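PDB 1QSA: protein (soluble lytic transglycosylase SLT70) from Escherichia coli, which cleaves the beta-1,4-glycosidic bonds between N-acetylmuramic acid and N-acetylglucosamine in peptidoglycan, forming a 1,6-anhydro bond in the muramic acid residue. Local coordinates for residues Pro66-Ala71 against Met385-Glu390; Glu120-Ala125 against Ser149-Pro154; Ala278-Gln283 against Asn305-Arg310; Lys507-Pro512 against Gly530-Gln535. One frame throughout, in Å; residues are numbered along the deposited sequence. Where two conformers were deposited one is given.

Contact 1 (Pro66-Ala71 against Met385-Glu390). With SO4 (sulfate ion), chain C.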
# COMPACT_ATOMS: atom_id res chain seq x y z
N PRO A 66 29.22 -3.99 -0.69
CA PRO A 66 28.23 -4.36 0.33
C PRO A 66 26.99 -3.48 0.50
O PRO A 66 25.94 -3.97 0.92
CB PRO A 66 29.06 -4.42 1.62
CG PRO A 66 30.13 -3.42 1.39
CD PRO A 66 30.51 -3.65 -0.06
N THR A 67 27.11 -2.19 0.19
CA THR A 67 25.98 -1.28 0.32
C THR A 67 25.31 -0.86 -0.99
O THR A 67 24.40 -0.04 -1.00
CB THR A 67 26.36 -0.00 1.12
OG1 THR A 67 27.36 0.73 0.40
CG2 THR A 67 26.90 -0.38 2.51
N LEU A 68 25.76 -1.45 -2.10
CA LEU A 68 25.18 -1.13 -3.41
C LEU A 68 23.90 -1.96 -3.59
O LEU A 68 23.98 -3.19 -3.66
CB LEU A 68 26.20 -1.47 -4.50
CG LEU A 68 25.76 -1.16 -5.93
CD1 LEU A 68 25.68 0.36 -6.13
CD2 LEU A 68 26.75 -1.77 -6.91
N PRO A 69 22.72 -1.31 -3.70
CA PRO A 69 21.50 -2.10 -3.86
C PRO A 69 21.53 -3.16 -4.98
O PRO A 69 21.17 -4.31 -4.74
CB PRO A 69 20.41 -1.04 -4.03
CG PRO A 69 20.94 0.10 -3.19
CD PRO A 69 22.41 0.13 -3.57
N PRO A 70 21.98 -2.80 -6.21
CA PRO A 70 21.99 -3.87 -7.23
C PRO A 70 23.00 -5.01 -6.98
O PRO A 70 22.84 -6.10 -7.54
CB PRO A 70 22.27 -3.12 -8.53
CG PRO A 70 22.93 -1.85 -8.09
CD PRO A 70 22.18 -1.49 -6.84
N ALA A 71 24.02 -4.79 -6.16
CA ALA A 71 24.96 -5.87 -5.85
C ALA A 71 24.21 -6.86 -4.94
O ALA A 71 24.41 -8.07 -5.02
CB ALA A 71 26.21 -5.36 -5.16
N MET A 385 26.57 8.16 0.56
CA MET A 385 25.96 9.48 0.37
C MET A 385 26.42 10.08 -0.97
O MET A 385 25.64 10.74 -1.66
CB MET A 385 26.31 10.43 1.51
CG MET A 385 25.60 11.78 1.42
SD MET A 385 23.78 11.64 1.53
CE MET A 385 23.54 11.71 3.31
N ALA A 386 27.68 9.86 -1.35
CA ALA A 386 28.18 10.38 -2.61
C ALA A 386 27.38 9.77 -3.78
O ALA A 386 27.10 10.45 -4.76
CB ALA A 386 29.66 10.11 -2.77
N ARG A 387 27.00 8.49 -3.67
CA ARG A 387 26.20 7.86 -4.74
C ARG A 387 24.81 8.49 -4.75
O ARG A 387 24.28 8.79 -5.82
CB ARG A 387 26.09 6.35 -4.55
CG ARG A 387 27.43 5.62 -4.73
CD ARG A 387 27.23 4.14 -5.03
NE ARG A 387 26.61 3.43 -3.93
CZ ARG A 387 27.25 2.97 -2.86
NH1 ARG A 387 28.56 3.14 -2.72
NH2 ARG A 387 26.58 2.34 -1.91
N VAL A 388 24.23 8.72 -3.57
CA VAL A 388 22.90 9.33 -3.48
C VAL A 388 22.92 10.70 -4.15
O VAL A 388 22.03 11.01 -4.95
CB VAL A 388 22.45 9.48 -2.00
CG1 VAL A 388 21.18 10.35 -1.89
CG2 VAL A 388 22.18 8.08 -1.41
N ARG A 389 23.96 11.48 -3.88
CA ARG A 389 24.09 12.81 -4.48
C ARG A 389 24.10 12.74 -6.01
O ARG A 389 23.38 13.49 -6.67
CB ARG A 389 25.38 13.49 -3.98
CG ARG A 389 25.67 14.84 -4.64
CD ARG A 389 26.97 15.44 -4.10
NE ARG A 389 27.29 16.71 -4.78
CZ ARG A 389 28.49 17.29 -4.79
NH1 ARG A 389 29.53 16.74 -4.16
NH2 ARG A 389 28.66 18.44 -5.43
N GLU A 390 24.87 11.81 -6.58
CA GLU A 390 24.92 11.67 -8.03
C GLU A 390 23.58 11.23 -8.59
O GLU A 390 23.14 11.75 -9.60
CB GLU A 390 26.01 10.69 -8.46
CG GLU A 390 27.42 11.20 -8.18
CD GLU A 390 27.58 12.66 -8.58
OE1 GLU A 390 27.50 12.93 -9.79
OE2 GLU A 390 27.73 13.54 -7.69
S SO4 C . 25.30 19.30 -6.93
O1 SO4 C . 23.93 19.85 -6.95
O2 SO4 C . 26.08 19.91 -5.84
O3 SO4 C . 25.21 17.84 -6.72
O4 SO4 C . 25.95 19.62 -8.21
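Arg387 reaches out of helix 383-393 to Thr67 and Leu68 and carries the whole touch between the two segments. Met385, at the start of the segment, packs on Trp404 and Trp428; two residues on, the Arg387 chain leaves with CG anti to the carbonyl carbon and folds over at chi3 (-65°), a bend that swings the guanidinium round to the loop. Its NH2 donates to Thr67 OG1 at 2.9 Å with an N-H...O angle of 155°, and the hydroxyl oxygen lies at the edge of the guanidinium, near its plane. Carbon is met as well: Leu68 CD1 is 3.9 Å from Arg387 NE, the two side chains running about perpendicular. NE itself is in a salt bridge with Glu403, so this buried guanidinium has both a charged and a neutral partner, which should hold its rotation. Arg389 points elsewhere, its chain extended from CG to NE, and takes a sulfate ion at its guanidinium edge by two bonds, NE to O3 at 3.1 Å and NH2 to O2 at 3.0 Å. Arg7 also binds this ion and forms a salt bridge with Glu390, which closes the segment. Helix 383-393, in the L domain sequence range, thus faces the loop that enters helix 69-84, with helix 397-408 supplying Glu403 and Asn406 beside Leu68 and Pro69, and helix 38-48 packing on Leu68.

Contact 2 (Glu120-Ala125 against Ser149-Pro154)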
# COMPACT_ATOMS: atom_id res chain seq x y z
N GLU A 120 17.13 -31.32 4.31
CA GLU A 120 17.17 -29.87 4.33
C GLU A 120 16.30 -29.29 3.20
O GLU A 120 15.60 -28.28 3.38
CB GLU A 120 18.62 -29.39 4.19
CG GLU A 120 18.75 -27.91 4.31
CD GLU A 120 20.18 -27.39 4.27
OE1 GLU A 120 21.15 -28.18 4.14
OE2 GLU A 120 20.32 -26.16 4.37
N ALA A 121 16.33 -29.96 2.05
CA ALA A 121 15.54 -29.53 0.90
C ALA A 121 14.04 -29.56 1.24
O ALA A 121 13.32 -28.63 0.89
CB ALA A 121 15.82 -30.44 -0.29
N TRP A 122 13.60 -30.60 1.95
CA TRP A 122 12.19 -30.74 2.32
C TRP A 122 11.75 -29.71 3.36
O TRP A 122 10.60 -29.25 3.33
CB TRP A 122 11.89 -32.16 2.80
CG TRP A 122 12.29 -33.26 1.84
CD1 TRP A 122 12.55 -34.57 2.17
CD2 TRP A 122 12.50 -33.17 0.41
NE1 TRP A 122 12.90 -35.28 1.06
CE2 TRP A 122 12.89 -34.46 -0.03
CE3 TRP A 122 12.41 -32.13 -0.52
CZ2 TRP A 122 13.18 -34.73 -1.37
CZ3 TRP A 122 12.70 -32.41 -1.86
CH2 TRP A 122 13.09 -33.70 -2.27
N GLN A 123 12.65 -29.35 4.27
CA GLN A 123 12.36 -28.33 5.28
C GLN A 123 12.11 -27.02 4.54
O GLN A 123 11.15 -26.31 4.84
CB GLN A 123 13.53 -28.16 6.25
CG GLN A 123 13.81 -29.38 7.11
CD GLN A 123 15.23 -29.43 7.68
OE1 GLN A 123 16.06 -28.54 7.42
NE2 GLN A 123 15.53 -30.49 8.43
N GLY A 124 12.96 -26.71 3.56
CA GLY A 124 12.80 -25.48 2.80
C GLY A 124 11.56 -25.50 1.94
O GLY A 124 10.81 -24.52 1.88
N ALA A 125 11.35 -26.63 1.27
CA ALA A 125 10.18 -26.81 0.41
C ALA A 125 8.89 -26.59 1.19
O ALA A 125 8.01 -25.86 0.73
CB ALA A 125 10.18 -28.21 -0.21
N SER A 149 9.35 -37.91 -3.04
CA SER A 149 10.18 -38.53 -2.00
C SER A 149 9.38 -39.30 -0.95
O SER A 149 9.96 -40.10 -0.21
CB SER A 149 10.97 -37.45 -1.26
OG SER A 149 10.12 -36.75 -0.36
N GLY A 150 8.09 -39.00 -0.85
CA GLY A 150 7.23 -39.64 0.13
C GLY A 150 7.25 -38.89 1.45
O GLY A 150 6.58 -39.28 2.40
N LYS A 151 8.03 -37.80 1.50
CA LYS A 151 8.15 -37.02 2.73
C LYS A 151 7.17 -35.86 2.86
O LYS A 151 7.21 -35.13 3.85
CB LYS A 151 9.59 -36.50 2.89
CG LYS A 151 10.68 -37.59 2.93
CD LYS A 151 10.46 -38.60 4.04
CE LYS A 151 11.75 -39.37 4.34
NZ LYS A 151 12.34 -39.96 3.11
N GLN A 152 6.33 -35.67 1.85
CA GLN A 152 5.34 -34.59 1.91
C GLN A 152 4.10 -35.08 2.67
O GLN A 152 3.37 -35.94 2.18
CB GLN A 152 4.94 -34.14 0.51
CG GLN A 152 3.90 -33.01 0.49
CD GLN A 152 3.41 -32.70 -0.91
OE1 GLN A 152 2.75 -33.53 -1.54
NE2 GLN A 152 3.75 -31.51 -1.41
N ASP A 153 3.90 -34.54 3.87
CA ASP A 153 2.75 -34.88 4.73
C ASP A 153 1.48 -34.52 3.96
O ASP A 153 1.33 -33.38 3.50
CB ASP A 153 2.84 -34.05 6.03
CG ASP A 153 1.73 -34.38 7.04
OD1 ASP A 153 0.77 -35.12 6.73
OD2 ASP A 153 1.83 -33.88 8.18
N PRO A 154 0.56 -35.49 3.75
CA PRO A 154 -0.67 -35.17 3.01
C PRO A 154 -1.45 -34.02 3.68
O PRO A 154 -2.14 -33.26 3.00
CB PRO A 154 -1.44 -36.50 3.00
CG PRO A 154 -0.86 -37.27 4.16
CD PRO A 154 0.60 -36.91 4.14
O HOH W 1 13.92 -38.17 1.20
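Trp122 of helix 118-129 turns its indole toward the turn between helices 138-148 and 154-166, where Ser149 and Lys151 meet different parts of the ring. Ser149 CB lies by the benzo half, 3.5 Å from Trp122 CZ2, while its OG stands 3.2 Å above the indole plane near NE1 and CE2, displaced toward the rim. Lys151 meets the pyrrole half instead, and its CG is 3.6 Å from Trp122 CD1. The lysine chain crosses the indole at a slant, and its bends at chi2 and chi4 carry NZ round to a water. That water lies in the indole plane, accepting from Trp122 NE1 at 3.1 Å and from Lys151 NZ, also at 3.1 Å. Ser149 OG, though close to NE1, is badly angled for a bond with it. The hydroxyl is engaged elsewhere: it accepts from Lys151 N at 3.0 Å (156°), forming an ST turn across Gly150, and is also hydrogen-bonded to Trp146 O. Beyond the two segments, the rings of Trp113 and Trp146 meet Trp122. Replacing Trp122 by an alanine is likely to open a gap beside Ser149 and Lys151 and leave the bridging water without its indole donor. The chemistry is therefore mixed: serine and lysine pack on the indole by van der Waals contact, with no hydrogen bond between the segments, while the polar link runs through water.

Contact 3 (Ala278-Gln283 against Asn305-Arg310)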
# COMPACT_ATOMS: atom_id res chain seq x y z
N ALA A 278 -28.03 -9.50 13.85
CA ALA A 278 -26.76 -10.19 13.62
C ALA A 278 -25.59 -9.40 14.21
O ALA A 278 -24.75 -9.96 14.92
CB ALA A 278 -26.55 -10.45 12.14
N ILE A 279 -25.57 -8.09 13.96
CA ILE A 279 -24.49 -7.26 14.48
C ILE A 279 -24.51 -7.17 16.01
O ILE A 279 -23.45 -7.12 16.64
CB ILE A 279 -24.45 -5.86 13.83
CG1 ILE A 279 -24.33 -6.00 12.31
CG2 ILE A 279 -23.24 -5.07 14.33
CD1 ILE A 279 -24.49 -4.71 11.56
N MET A 280 -25.70 -7.19 16.60
CA MET A 280 -25.84 -7.15 18.06
C MET A 280 -25.21 -8.38 18.71
O MET A 280 -24.71 -8.32 19.83
CB MET A 280 -27.32 -7.07 18.47
CG MET A 280 -27.96 -5.69 18.30
SD MET A 280 -27.20 -4.45 19.37
CE MET A 280 -27.90 -4.89 20.97
N ARG A 281 -25.21 -9.49 17.97
CA ARG A 281 -24.64 -10.75 18.44
C ARG A 281 -23.20 -10.97 17.97
O ARG A 281 -22.59 -12.01 18.26
CB ARG A 281 -25.50 -11.92 17.95
CG ARG A 281 -26.90 -11.93 18.52
CD ARG A 281 -27.51 -13.31 18.43
NE ARG A 281 -28.37 -13.48 17.27
CZ ARG A 281 -28.98 -14.62 16.95
NH1 ARG A 281 -28.81 -15.71 17.70
NH2 ARG A 281 -29.75 -14.69 15.87
N SER A 282 -22.65 -9.99 17.27
CA SER A 282 -21.29 -10.09 16.73
C SER A 282 -20.17 -9.71 17.69
O SER A 282 -20.36 -8.94 18.63
CB SER A 282 -21.17 -9.25 15.46
OG SER A 282 -19.89 -9.39 14.87
N GLN A 283 -18.99 -10.27 17.42
CA GLN A 283 -17.79 -10.00 18.19
C GLN A 283 -16.82 -9.22 17.29
O GLN A 283 -15.72 -8.85 17.71
CB GLN A 283 -17.11 -11.31 18.63
CG GLN A 283 -17.98 -12.24 19.49
CD GLN A 283 -18.46 -11.56 20.75
OE1 GLN A 283 -17.70 -10.86 21.42
NE2 GLN A 283 -19.74 -11.76 21.07
N ASN A 305 -25.68 6.60 19.04
CA ASN A 305 -25.57 6.33 20.48
C ASN A 305 -25.55 4.82 20.72
O ASN A 305 -24.66 4.31 21.40
CB ASN A 305 -26.73 6.98 21.24
CG ASN A 305 -26.61 6.79 22.76
OD1 ASN A 305 -27.40 6.08 23.38
ND2 ASN A 305 -25.61 7.42 23.34
N THR A 306 -26.50 4.11 20.11
CA THR A 306 -26.60 2.66 20.27
C THR A 306 -25.36 1.90 19.81
O THR A 306 -24.80 1.09 20.55
CB THR A 306 -27.81 2.11 19.48
OG1 THR A 306 -29.01 2.66 20.03
CG2 THR A 306 -27.85 0.57 19.53
N TRP A 307 -24.94 2.16 18.58
CA TRP A 307 -23.80 1.46 18.00
C TRP A 307 -22.41 1.84 18.54
O TRP A 307 -21.54 0.98 18.65
CB TRP A 307 -23.90 1.51 16.47
CG TRP A 307 -25.13 0.77 15.99
CD1 TRP A 307 -26.27 1.32 15.48
CD2 TRP A 307 -25.36 -0.65 16.05
NE1 TRP A 307 -27.20 0.34 15.22
CE2 TRP A 307 -26.67 -0.88 15.57
CE3 TRP A 307 -24.59 -1.75 16.48
CZ2 TRP A 307 -27.22 -2.16 15.49
CZ3 TRP A 307 -25.14 -3.02 16.40
CH2 TRP A 307 -26.45 -3.22 15.91
N LEU A 308 -22.20 3.10 18.91
CA LEU A 308 -20.91 3.50 19.47
C LEU A 308 -20.70 2.75 20.78
O LEU A 308 -19.58 2.36 21.12
CB LEU A 308 -20.88 5.00 19.76
CG LEU A 308 -19.88 5.95 19.10
CD1 LEU A 308 -19.16 6.72 20.18
CD2 LEU A 308 -18.89 5.25 18.17
N ALA A 309 -21.79 2.54 21.52
CA ALA A 309 -21.73 1.83 22.79
C ALA A 309 -21.46 0.34 22.64
O ALA A 309 -21.00 -0.31 23.58
CB ALA A 309 -23.04 2.06 23.58
N ARG A 310 -21.74 -0.22 21.46
CA ARG A 310 -21.50 -1.65 21.20
C ARG A 310 -20.04 -1.95 20.87
O ARG A 310 -19.63 -3.12 20.84
CB ARG A 310 -22.39 -2.17 20.06
CG ARG A 310 -23.88 -2.02 20.29
CD ARG A 310 -24.35 -2.84 21.46
NE ARG A 310 -24.20 -4.28 21.23
CZ ARG A 310 -24.59 -5.21 22.09
NH1 ARG A 310 -25.14 -4.85 23.25
NH2 ARG A 310 -24.41 -6.50 21.81
O HOH W 2 -22.84 -5.77 19.02
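Ile279 O, near the end of helix 269-280, is gripped twice: Ser282 N donates to it at 3.0 Å, and a water donates at 2.8 Å. The same water lies in the guanidinium plane of Arg310 and accepts from its NE at 3.0 Å, so it joins the two segments. Arg310 NH2 also approaches Met280 O at 2.7 Å, but the bond is weak, with an N-H...O angle of only 122°. The guanidinium thus lies by two successive carbonyls near a helix end, one reached through water, whose partial negative charge would probably help to hold it. Met280 lies across the arginine at about a right angle. Bends at chi2 and chi3 curl its chain so that CE sits 3.5 Å above the guanidinium plane, over its centre. The sulfur turns to Trp307 as well, SD lying 4.4 Å from the centroid of the six-membered ring, 40° off the normal, in an oblique Met-aromatic contact. Beside it the Ile279 branch CG2 touches Trp307 CZ3 at 3.5 Å. Met280 is therefore wedged between cation and indole. Trp307 packs further on Arg291 and Val292 of helix 285-298, the helix lying between the two in sequence. Side chains linking one helix to the next but one, with the intervening helix sharing the tryptophan, fit the close succession of helices in an alpha-superhelix.

Contact 4 (Lys507-Pro512 against Gly530-Gln535)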
# COMPACT_ATOMS: atom_id res chain seq x y z
N LYS A 507 -7.66 16.47 -23.24
CA LYS A 507 -8.71 16.78 -24.22
C LYS A 507 -9.72 17.80 -23.67
O LYS A 507 -10.05 18.79 -24.33
CB LYS A 507 -9.45 15.51 -24.64
CG LYS A 507 -10.62 15.76 -25.59
CD LYS A 507 -11.19 14.46 -26.09
CE LYS A 507 -12.32 14.68 -27.07
NZ LYS A 507 -12.78 13.38 -27.65
N MET A 508 -10.16 17.58 -22.43
CA MET A 508 -11.13 18.48 -21.79
C MET A 508 -10.64 19.92 -21.64
O MET A 508 -11.42 20.86 -21.81
CB MET A 508 -11.51 17.96 -20.39
CG MET A 508 -12.66 16.96 -20.33
SD MET A 508 -13.29 16.72 -18.62
CE MET A 508 -12.46 18.06 -17.75
N PHE A 509 -9.36 20.10 -21.31
CA PHE A 509 -8.76 21.41 -21.07
C PHE A 509 -7.99 21.96 -22.28
O PHE A 509 -7.43 23.05 -22.20
CB PHE A 509 -7.76 21.33 -19.90
CG PHE A 509 -8.38 21.30 -18.52
CD1 PHE A 509 -9.10 20.17 -18.08
CD2 PHE A 509 -8.25 22.40 -17.66
CE1 PHE A 509 -9.69 20.15 -16.81
CE2 PHE A 509 -8.84 22.39 -16.38
CZ PHE A 509 -9.56 21.27 -15.96
N SER A 510 -7.92 21.18 -23.36
CA SER A 510 -7.19 21.58 -24.57
C SER A 510 -5.74 21.95 -24.23
O SER A 510 -5.25 23.05 -24.53
CB SER A 510 -7.89 22.74 -25.27
OG SER A 510 -9.22 22.38 -25.61
N ILE A 511 -5.09 21.04 -23.49
CA ILE A 511 -3.70 21.20 -23.08
C ILE A 511 -2.81 20.71 -24.21
O ILE A 511 -2.98 19.60 -24.71
CB ILE A 511 -3.42 20.35 -21.81
CG1 ILE A 511 -4.35 20.79 -20.68
CG2 ILE A 511 -1.93 20.43 -21.43
CD1 ILE A 511 -4.27 19.92 -19.41
N PRO A 512 -1.84 21.54 -24.63
CA PRO A 512 -0.93 21.18 -25.71
C PRO A 512 0.31 20.39 -25.25
O PRO A 512 0.67 20.40 -24.07
CB PRO A 512 -0.49 22.54 -26.24
CG PRO A 512 -0.39 23.37 -25.00
CD PRO A 512 -1.56 22.90 -24.12
N GLY A 530 -2.10 17.31 -13.62
CA GLY A 530 -2.71 16.97 -12.35
C GLY A 530 -3.49 18.12 -11.75
O GLY A 530 -4.61 17.93 -11.27
N THR A 531 -2.92 19.33 -11.77
CA THR A 531 -3.65 20.49 -11.24
C THR A 531 -4.90 20.76 -12.08
O THR A 531 -5.92 21.22 -11.58
CB THR A 531 -2.81 21.79 -11.17
OG1 THR A 531 -2.30 22.13 -12.47
CG2 THR A 531 -1.67 21.66 -10.15
N SER A 532 -4.82 20.46 -13.37
CA SER A 532 -5.97 20.62 -14.26
C SER A 532 -7.10 19.66 -13.87
O SER A 532 -8.23 20.09 -13.66
CB SER A 532 -5.58 20.43 -15.73
OG SER A 532 -4.85 21.56 -16.18
N TYR A 533 -6.79 18.38 -13.66
CA TYR A 533 -7.85 17.44 -13.27
C TYR A 533 -8.39 17.78 -11.88
O TYR A 533 -9.61 17.74 -11.65
CB TYR A 533 -7.35 15.99 -13.30
CG TYR A 533 -8.48 14.99 -13.11
CD1 TYR A 533 -9.50 14.88 -14.07
CD2 TYR A 533 -8.59 14.25 -11.94
CE1 TYR A 533 -10.61 14.06 -13.84
CE2 TYR A 533 -9.71 13.42 -11.71
CZ TYR A 533 -10.71 13.34 -12.66
OH TYR A 533 -11.84 12.58 -12.39
N LEU A 534 -7.49 18.14 -10.97
CA LEU A 534 -7.90 18.49 -9.60
C LEU A 534 -8.83 19.71 -9.63
O LEU A 534 -9.87 19.72 -8.95
CB LEU A 534 -6.66 18.77 -8.75
CG LEU A 534 -6.89 18.97 -7.24
CD1 LEU A 534 -7.55 17.73 -6.62
CD2 LEU A 534 -5.57 19.29 -6.56
N GLN A 535 -8.51 20.69 -10.46
CA GLN A 535 -9.35 21.88 -10.61
C GLN A 535 -10.72 21.48 -11.19
O GLN A 535 -11.76 22.00 -10.77
CB GLN A 535 -8.66 22.91 -11.52
CG GLN A 535 -9.57 24.06 -12.01
CD GLN A 535 -10.16 24.90 -10.90
OE1 GLN A 535 -9.56 25.11 -9.85
NE2 GLN A 535 -11.36 25.42 -11.15
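Phe509 lays one face of its ring against Ser532 of helix 523-540. The ring is brought there by chi1 of -77°, which puts CG anti to the carbonyl carbon. Ser532 CB stands over the ring centre, 3.8 Å from the Phe509 centroid and only 10° off the normal, a CH-pi contact. The backbone is close too: Phe509 CZ is 2.9 Å from Ser532 O, a spacing so short that its detail is doubtful. Ile511 adds a second touch, its CD1 3.7 Å from Ser532 OG; an extended chi2 (174°) carries the methyl forward. This OG position is one of two deposited conformers, and the hydroxyl is hydrogen-bonded to Asn528 O in its own helix. Between the two hydrophobic residues, Ser510 takes positive phi in a Schellman motif, turning the chain so that both side chains start toward helix 523-540. Loss of the Phe509 ring to an alanine here is likely to strip Ser532 CB of its aromatic cover and open a gap beside Tyr536, which the ring also touches. Helix 499-509, its Schellman end and helix 523-540 pack together here within the lysozyme-like transglycosylase SLT domain.

The four contacts are dispersed round the molecule, and none touches another. Contacts 2 and 3 both fall within the stretch of chain closed by contact 1, which joins residues more than 300 positions apart, whereas contact 4 comes after it in sequence. Contacts 1 and 3 have centres 54 Å apart on opposite sides of the chain's centre; contacts 2 and 4 are likewise opposed, at 58 Å. The nearest approach is between contacts 1 and 2, about 21 Å between nearest atoms. Contact 4 alone belongs to the Slt-type domain, which holds the predicted active-site residue Glu478, yet all four lie away from that site. Sulfate, probably from the crystallisation liquor, is found at contact 1 and near Ser149 in contact 2.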